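Local atomic coordinates of uncharacterized protein (Neisseria meningitidis MC58, PDB entry 2R2A), a protein that is of unknown function but, as the N-terminal domain of a zonular occludens toxin-like membrane protein with a P-loop NTPase fold, probably binds nucleotide. Residues E70-S73 and E79-K82. Residues are numbered along the deposited sequence; the frame is centred on the assembly and turned at random.
Sequences EQLS and EWIK
L72, on the short strand 72-73, faces W80 of helix 77-80 with their CA atoms 8.2 Å apart, a spacing that a large indole can bridge. The two methyls of L72 share one face of this ring. CD1 of L72 stands over the six-membered ring of W80, 3.6 Å from its centroid and 7° off the normal, a CH-pi contact, while CD2 covers the pyrrole part, 3.7 Å from CG of W80. Leucine suits the place because its forked end spreads over both rings of the indole. W80 brings the ring across with CG set between its backbone N and carbonyl carbon (chi1 53°). At the indole edge a second grip forms: NE1 of W80 donates to O of S73 at 2.9 Å, close to the ring plane and bent to 145° at the hydrogen. Tryptophan thus offers an apolar face and a polar N-H at once, and the N-H has a further, weak bond to D76. CB of S73 points away from the helix, and its OG is hydrogen-bonded to L64 O and H75 N, a small hydroxyl satisfied in a buried place. Strand 72-73 is the outermost strand at this end of the sheet, bonded through L72 to E58 of the parallel strand 55-58. W80 also meets S67 and the ring of F44 from strand 43-45, where the chain begins its passage from strand 72-73 to strand 90-93.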
loop_
_atom_site.group_PDB
_atom_site.type_symbol
_atom_site.label_atom_id
_atom_site.label_comp_id
_atom_site.label_asym_id
_atom_site.label_seq_id
_atom_site.Cartn_x
_atom_site.Cartn_y
_atom_site.Cartn_z
ATOM N N GLU A 70 14.093 -6.945 -17.548
ATOM C CA GLU A 70 14.983 -6.188 -16.629
ATOM C C GLU A 70 14.310 -5.292 -15.562
ATOM O O GLU A 70 14.774 -5.240 -14.418
ATOM C CB GLU A 70 16.003 -5.337 -17.401
ATOM C CG GLU A 70 17.106 -4.787 -16.467
ATOM C CD GLU A 70 18.269 -4.118 -17.197
ATOM O OE1 GLU A 70 19.004 -4.808 -17.945
ATOM O OE2 GLU A 70 18.462 -2.896 -16.996
ATOM N N GLN A 71 13.259 -4.564 -15.925
ATOM C CA GLN A 71 12.611 -3.670 -14.944
ATOM C C GLN A 71 11.118 -3.895 -14.904
ATOM O O GLN A 71 10.491 -4.185 -15.945
ATOM C CB GLN A 71 12.867 -2.191 -15.244
ATOM C CG GLN A 71 14.271 -1.867 -15.732
ATOM C CD GLN A 71 14.258 -0.728 -16.725
ATOM O OE1 GLN A 71 13.882 0.399 -16.387
ATOM N NE2 GLN A 71 14.634 -1.021 -17.968
ATOM N N LEU A 72 10.559 -3.751 -13.704
ATOM C CA LEU A 72 9.144 -3.951 -13.502
ATOM C C LEU A 72 8.393 -2.626 -13.438
ATOM O O LEU A 72 8.813 -1.670 -12.773
ATOM C CB LEU A 72 8.867 -4.731 -12.225
ATOM C CG LEU A 72 9.249 -6.193 -12.100
ATOM C CD1 LEU A 72 8.770 -6.643 -10.717
ATOM C CD2 LEU A 72 8.628 -7.048 -13.193
ATOM N N SER A 73 7.285 -2.594 -14.164
ATOM C CA SER A 73 6.369 -1.489 -14.104
ATOM C C SER A 73 5.227 -1.901 -13.189
ATOM O O SER A 73 4.799 -3.071 -13.213
ATOM C CB SER A 73 5.844 -1.177 -15.505
ATOM O OG SER A 73 4.807 -0.210 -15.427
ATOM N N GLU A 79 0.287 -8.977 -14.998
ATOM C CA GLU A 79 1.050 -9.980 -15.741
ATOM C C GLU A 79 2.058 -10.678 -14.820
ATOM O O GLU A 79 1.868 -11.847 -14.470
ATOM C CB GLU A 79 1.757 -9.365 -16.955
ATOM C CG GLU A 79 0.845 -8.981 -18.127
ATOM C CD GLU A 79 1.617 -8.658 -19.421
ATOM O OE1 GLU A 79 0.999 -8.190 -20.403
ATOM O OE2 GLU A 79 2.847 -8.887 -19.467
ATOM N N TRP A 80 3.121 -9.969 -14.438
ATOM C CA TRP A 80 4.202 -10.553 -13.647
ATOM C C TRP A 80 3.852 -11.033 -12.226
ATOM O O TRP A 80 4.577 -11.866 -11.686
ATOM C CB TRP A 80 5.414 -9.617 -13.583
ATOM C CG TRP A 80 5.156 -8.205 -13.118
ATOM C CD1 TRP A 80 4.895 -7.128 -13.912
ATOM C CD2 TRP A 80 5.193 -7.698 -11.760
ATOM N NE1 TRP A 80 4.744 -5.996 -13.149
ATOM C CE2 TRP A 80 4.926 -6.310 -11.830
ATOM C CE3 TRP A 80 5.419 -8.283 -10.499
ATOM C CZ2 TRP A 80 4.884 -5.484 -10.690
ATOM C CZ3 TRP A 80 5.370 -7.465 -9.364
ATOM C CH2 TRP A 80 5.094 -6.078 -9.469
ATOM N N ILE A 81 2.788 -10.502 -11.610
ATOM C CA ILE A 81 2.390 -10.937 -10.260
ATOM C C ILE A 81 1.960 -12.424 -10.201
ATOM O O ILE A 81 2.021 -13.052 -9.128
ATOM C CB ILE A 81 1.336 -10.000 -9.581
ATOM C CG1 ILE A 81 1.469 -10.030 -8.057
ATOM C CG2 ILE A 81 -0.081 -10.393 -9.939
ATOM C CD1 ILE A 81 2.705 -9.309 -7.475
ATOM N N LYS A 82 1.552 -12.974 -11.347
ATOM C CA LYS A 82 1.044 -14.348 -11.417
ATOM C C LYS A 82 2.151 -15.385 -11.610
ATOM O O LYS A 82 1.904 -16.606 -11.545
ATOM C CB LYS A 82 -0.061 -14.468 -12.476
ATOM C CG LYS A 82 -0.968 -13.236 -12.447
ATOM C CD LYS A 82 -2.432 -13.491 -12.766
ATOM C CE LYS A 82 -3.257 -12.275 -12.255
ATOM N NZ LYS A 82 -4.481 -11.982 -13.065
#